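Long-range contact in uncharacterized protein (Pyrococcus horikoshii, PDB 1ZJJ), which is uncharacterized but binds magnesium and is probably a phosphatase of the haloacid dehalogenase superfamily: residues D210-F218 with D238-P246. Numbering follows the deposited sequence.
Sequences DRLDTDIAF and DIKKSEYKP. With MG (magnesium ion), chain D.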
loop_
_atom_site.group_PDB
_atom_site.type_symbol
_atom_site.label_atom_id
_atom_site.label_comp_id
_atom_site.label_asym_id
_atom_site.label_seq_id
_atom_site.Cartn_x
_atom_site.Cartn_y
_atom_site.Cartn_z
ATOM N N ASP B 210 -24.229 -0.557 -6.016
ATOM C CA ASP B 210 -24.320 -1.569 -4.967
ATOM C C ASP B 210 -23.290 -1.349 -3.865
ATOM O O ASP B 210 -23.278 -2.086 -2.881
ATOM C CB ASP B 210 -24.129 -2.971 -5.546
ATOM C CG ASP B 210 -22.726 -3.191 -6.051
ATOM O OD1 ASP B 210 -22.300 -2.381 -6.892
ATOM O OD2 ASP B 210 -22.057 -4.152 -5.609
ATOM N N ARG B 211 -22.420 -0.354 -4.033
ATOM C CA ARG B 211 -21.405 -0.053 -3.022
ATOM C C ARG B 211 -21.665 1.294 -2.352
ATOM O O ARG B 211 -21.816 2.316 -3.017
ATOM C CB ARG B 211 -19.997 -0.048 -3.631
ATOM C CG ARG B 211 -19.438 -1.434 -3.958
ATOM C CD ARG B 211 -18.043 -1.344 -4.599
ATOM N NE ARG B 211 -17.619 -2.633 -5.140
ATOM C CZ ARG B 211 -16.886 -3.527 -4.481
ATOM N NH1 ARG B 211 -16.472 -3.278 -3.246
ATOM N NH2 ARG B 211 -16.577 -4.684 -5.053
ATOM N N LEU B 212 -21.701 1.286 -1.028
ATOM C CA LEU B 212 -21.947 2.499 -0.264
ATOM C C LEU B 212 -20.778 3.475 -0.311
ATOM O O LEU B 212 -20.968 4.674 -0.513
ATOM C CB LEU B 212 -22.270 2.131 1.188
ATOM C CG LEU B 212 -23.677 1.564 1.407
ATOM C CD1 LEU B 212 -23.713 0.672 2.642
ATOM C CD2 LEU B 212 -24.669 2.727 1.534
ATOM N N ASP B 213 -19.570 2.951 -0.131
ATOM C CA ASP B 213 -18.353 3.758 -0.127
ATOM C C ASP B 213 -17.989 4.441 -1.444
ATOM O O ASP B 213 -17.259 5.428 -1.437
ATOM C CB ASP B 213 -17.180 2.900 0.334
ATOM C CG ASP B 213 -16.949 1.713 -0.569
ATOM O OD1 ASP B 213 -16.267 1.875 -1.599
ATOM O OD2 ASP B 213 -17.469 0.622 -0.259
ATOM N N THR B 214 -18.468 3.928 -2.575
ATOM C CA THR B 214 -18.164 4.572 -3.850
ATOM C C THR B 214 -19.423 5.101 -4.533
ATOM O O THR B 214 -19.593 6.310 -4.693
ATOM C CB THR B 214 -17.438 3.616 -4.830
ATOM O OG1 THR B 214 -18.195 2.412 -4.980
ATOM C CG2 THR B 214 -16.048 3.290 -4.326
ATOM N N ASP B 215 -20.313 4.190 -4.917
ATOM C CA ASP B 215 -21.543 4.572 -5.599
ATOM C C ASP B 215 -22.435 5.538 -4.818
ATOM O O ASP B 215 -22.737 6.633 -5.292
ATOM C CB ASP B 215 -22.337 3.319 -5.968
ATOM C CG ASP B 215 -21.558 2.389 -6.867
ATOM O OD1 ASP B 215 -20.937 2.885 -7.829
ATOM O OD2 ASP B 215 -21.566 1.171 -6.619
ATOM N N ILE B 216 -22.855 5.142 -3.624
ATOM C CA ILE B 216 -23.734 6.001 -2.842
ATOM C C ILE B 216 -23.029 7.257 -2.334
ATOM O O ILE B 216 -23.617 8.338 -2.318
ATOM C CB ILE B 216 -24.359 5.218 -1.668
ATOM C CG1 ILE B 216 -25.070 3.976 -2.210
ATOM C CG2 ILE B 216 -25.358 6.092 -0.921
ATOM C CD1 ILE B 216 -26.089 4.273 -3.310
ATOM N N ALA B 217 -21.767 7.123 -1.934
ATOM C CA ALA B 217 -21.014 8.273 -1.448
ATOM C C ALA B 217 -20.930 9.313 -2.565
ATOM O O ALA B 217 -21.034 10.513 -2.333
ATOM C CB ALA B 217 -19.622 7.837 -1.025
ATOM N N PHE B 218 -20.756 8.817 -3.784
ATOM C CA PHE B 218 -20.651 9.637 -4.981
ATOM C C PHE B 218 -21.931 10.451 -5.187
ATOM O O PHE B 218 -21.888 11.668 -5.338
ATOM C CB PHE B 218 -20.409 8.710 -6.177
ATOM C CG PHE B 218 -20.172 9.416 -7.482
ATOM C CD1 PHE B 218 -19.144 10.339 -7.621
ATOM C CD2 PHE B 218 -20.941 9.097 -8.601
ATOM C CE1 PHE B 218 -18.879 10.934 -8.859
ATOM C CE2 PHE B 218 -20.687 9.680 -9.838
ATOM C CZ PHE B 218 -19.652 10.603 -9.969
ATOM N N ASP B 238 -25.630 -2.687 6.099
ATOM C CA ASP B 238 -24.438 -1.890 5.890
ATOM C C ASP B 238 -24.783 -0.402 5.888
ATOM O O ASP B 238 -23.995 0.430 6.344
ATOM C CB ASP B 238 -23.728 -2.320 4.594
ATOM C CG ASP B 238 -23.350 -3.821 4.590
ATOM O OD1 ASP B 238 -22.908 -4.335 5.638
ATOM O OD2 ASP B 238 -23.504 -4.503 3.544
ATOM N N ILE B 239 -25.993 -0.083 5.434
ATOM C CA ILE B 239 -26.485 1.286 5.400
ATOM C C ILE B 239 -26.324 2.006 6.737
ATOM O O ILE B 239 -25.797 3.114 6.768
ATOM C CB ILE B 239 -27.988 1.362 5.054
ATOM C CG1 ILE B 239 -28.250 0.915 3.617
ATOM C CG2 ILE B 239 -28.483 2.796 5.270
ATOM C CD1 ILE B 239 -29.684 1.127 3.155
ATOM N N LYS B 240 -26.764 1.382 7.829
ATOM C CA LYS B 240 -26.692 2.003 9.155
ATOM C C LYS B 240 -25.338 2.366 9.701
ATOM O O LYS B 240 -25.197 3.386 10.353
ATOM C CB LYS B 240 -27.414 1.137 10.189
ATOM C CG LYS B 240 -28.886 1.270 10.063
ATOM C CD LYS B 240 -29.648 0.177 10.737
ATOM C CE LYS B 240 -31.090 0.610 10.887
ATOM N NZ LYS B 240 -31.787 -0.352 11.749
ATOM N N LYS B 241 -24.352 1.520 9.464
ATOM C CA LYS B 241 -23.003 1.797 9.947
ATOM C C LYS B 241 -22.240 2.599 8.908
ATOM O O LYS B 241 -21.012 2.748 8.992
ATOM C CB LYS B 241 -22.258 0.494 10.199
ATOM C CG LYS B 241 -23.181 -0.618 10.614
ATOM C CD LYS B 241 -22.587 -1.911 10.155
ATOM C CE LYS B 241 -23.049 -3.035 11.030
ATOM N NZ LYS B 241 -22.490 -4.298 10.533
ATOM N N SER B 242 -22.961 3.098 7.913
ATOM C CA SER B 242 -22.325 3.883 6.873
ATOM C C SER B 242 -22.783 5.321 6.885
ATOM O O SER B 242 -23.960 5.630 7.081
ATOM C CB SER B 242 -22.603 3.302 5.491
ATOM O OG SER B 242 -21.852 3.994 4.517
ATOM N N GLU B 243 -21.815 6.194 6.670
ATOM C CA GLU B 243 -22.025 7.631 6.625
ATOM C C GLU B 243 -22.859 8.017 5.401
ATOM O O GLU B 243 -23.467 9.093 5.364
ATOM C CB GLU B 243 -20.663 8.321 6.577
ATOM C CG GLU B 243 -20.602 9.551 5.711
ATOM C CD GLU B 243 -19.243 10.196 5.744
ATOM O OE1 GLU B 243 -18.256 9.499 6.059
ATOM O OE2 GLU B 243 -19.157 11.404 5.451
ATOM N N TYR B 244 -22.898 7.134 4.410
ATOM C CA TYR B 244 -23.651 7.387 3.190
ATOM C C TYR B 244 -24.995 6.669 3.255
ATOM O O TYR B 244 -25.051 5.466 3.497
ATOM C CB TYR B 244 -22.832 6.895 1.998
ATOM C CG TYR B 244 -21.382 7.243 2.164
ATOM C CD1 TYR B 244 -20.940 8.558 2.032
ATOM C CD2 TYR B 244 -20.472 6.274 2.559
ATOM C CE1 TYR B 244 -19.620 8.899 2.301
ATOM C CE2 TYR B 244 -19.152 6.594 2.835
ATOM C CZ TYR B 244 -18.729 7.906 2.704
ATOM O OH TYR B 244 -17.418 8.206 2.985
ATOM N N LYS B 245 -26.064 7.435 3.041
ATOM C CA LYS B 245 -27.442 6.942 3.069
ATOM C C LYS B 245 -28.172 7.018 1.719
ATOM O O LYS B 245 -28.339 8.083 1.138
ATOM C CB LYS B 245 -28.249 7.716 4.121
ATOM C CG LYS B 245 -28.207 7.134 5.516
ATOM C CD LYS B 245 -26.777 6.991 6.014
ATOM C CE LYS B 245 -26.730 7.054 7.532
ATOM N NZ LYS B 245 -26.456 5.759 8.197
ATOM N N PRO B 246 -28.633 5.866 1.214
ATOM C CA PRO B 246 -29.344 5.838 -0.068
ATOM C C PRO B 246 -30.681 6.556 0.054
ATOM O O PRO B 246 -31.308 6.506 1.111
ATOM C CB PRO B 246 -29.536 4.344 -0.341
ATOM C CG PRO B 246 -28.432 3.690 0.412
ATOM C CD PRO B 246 -28.390 4.504 1.711
HETATM MG MG MG D . -20.451 -2.443 -8.189
HETATM O O HOH W 1 -19.635 -3.819 -6.742
HETATM O O HOH W 2 -15.752 6.568 0.412
HETATM O O HOH W 3 -19.725 -0.695 -7.173
HETATM O O HOH W 4 -18.733 -2.478 -9.302
#
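Leu212, in the first turn of helix 212-221, splits its two methyls between parts of segment 238-246: CD1 lies 3.6 Å from Asp238 CB, while CD2 packs 4.0 Å from Pro246 CG and also approaches Tyr244 O, a buried carbonyl oxygen with no polar partner in the model. Its chi1 of -75°, with CG anti to the carbonyl carbon, sends the branched end towards these residues. Just upstream, Asp210 OD1 binds the magnesium ion at 2.3 Å, alongside Asp7 and Asp9. The helix thus begins two residues after the third metal-binding aspartate of a HAD-type Rossmann-like core, with Arg211 at the N-cap position, and the contact packs its flank against the connection running from helix 236-240 to edge strand 248-250. A water donates to Asp213 O at 2.6 Å and reaches Tyr244 OH only by a long, weak bond of 3.5 Å. Further along, Ile216 CG2 lies 3.9 Å from Tyr244 CB and 4.1 Å from Pro246 CG, above strand 225-229. Ala217 CB sits over one ring face of Tyr244, 3.5 Å from the ring centroid and 16° off the normal, a CH-pi contact; Glu243 CG lies against the opposite face. Replacing Tyr244 by a serine would probably leave a gap over Ala217 and the water without its weak bond to this segment.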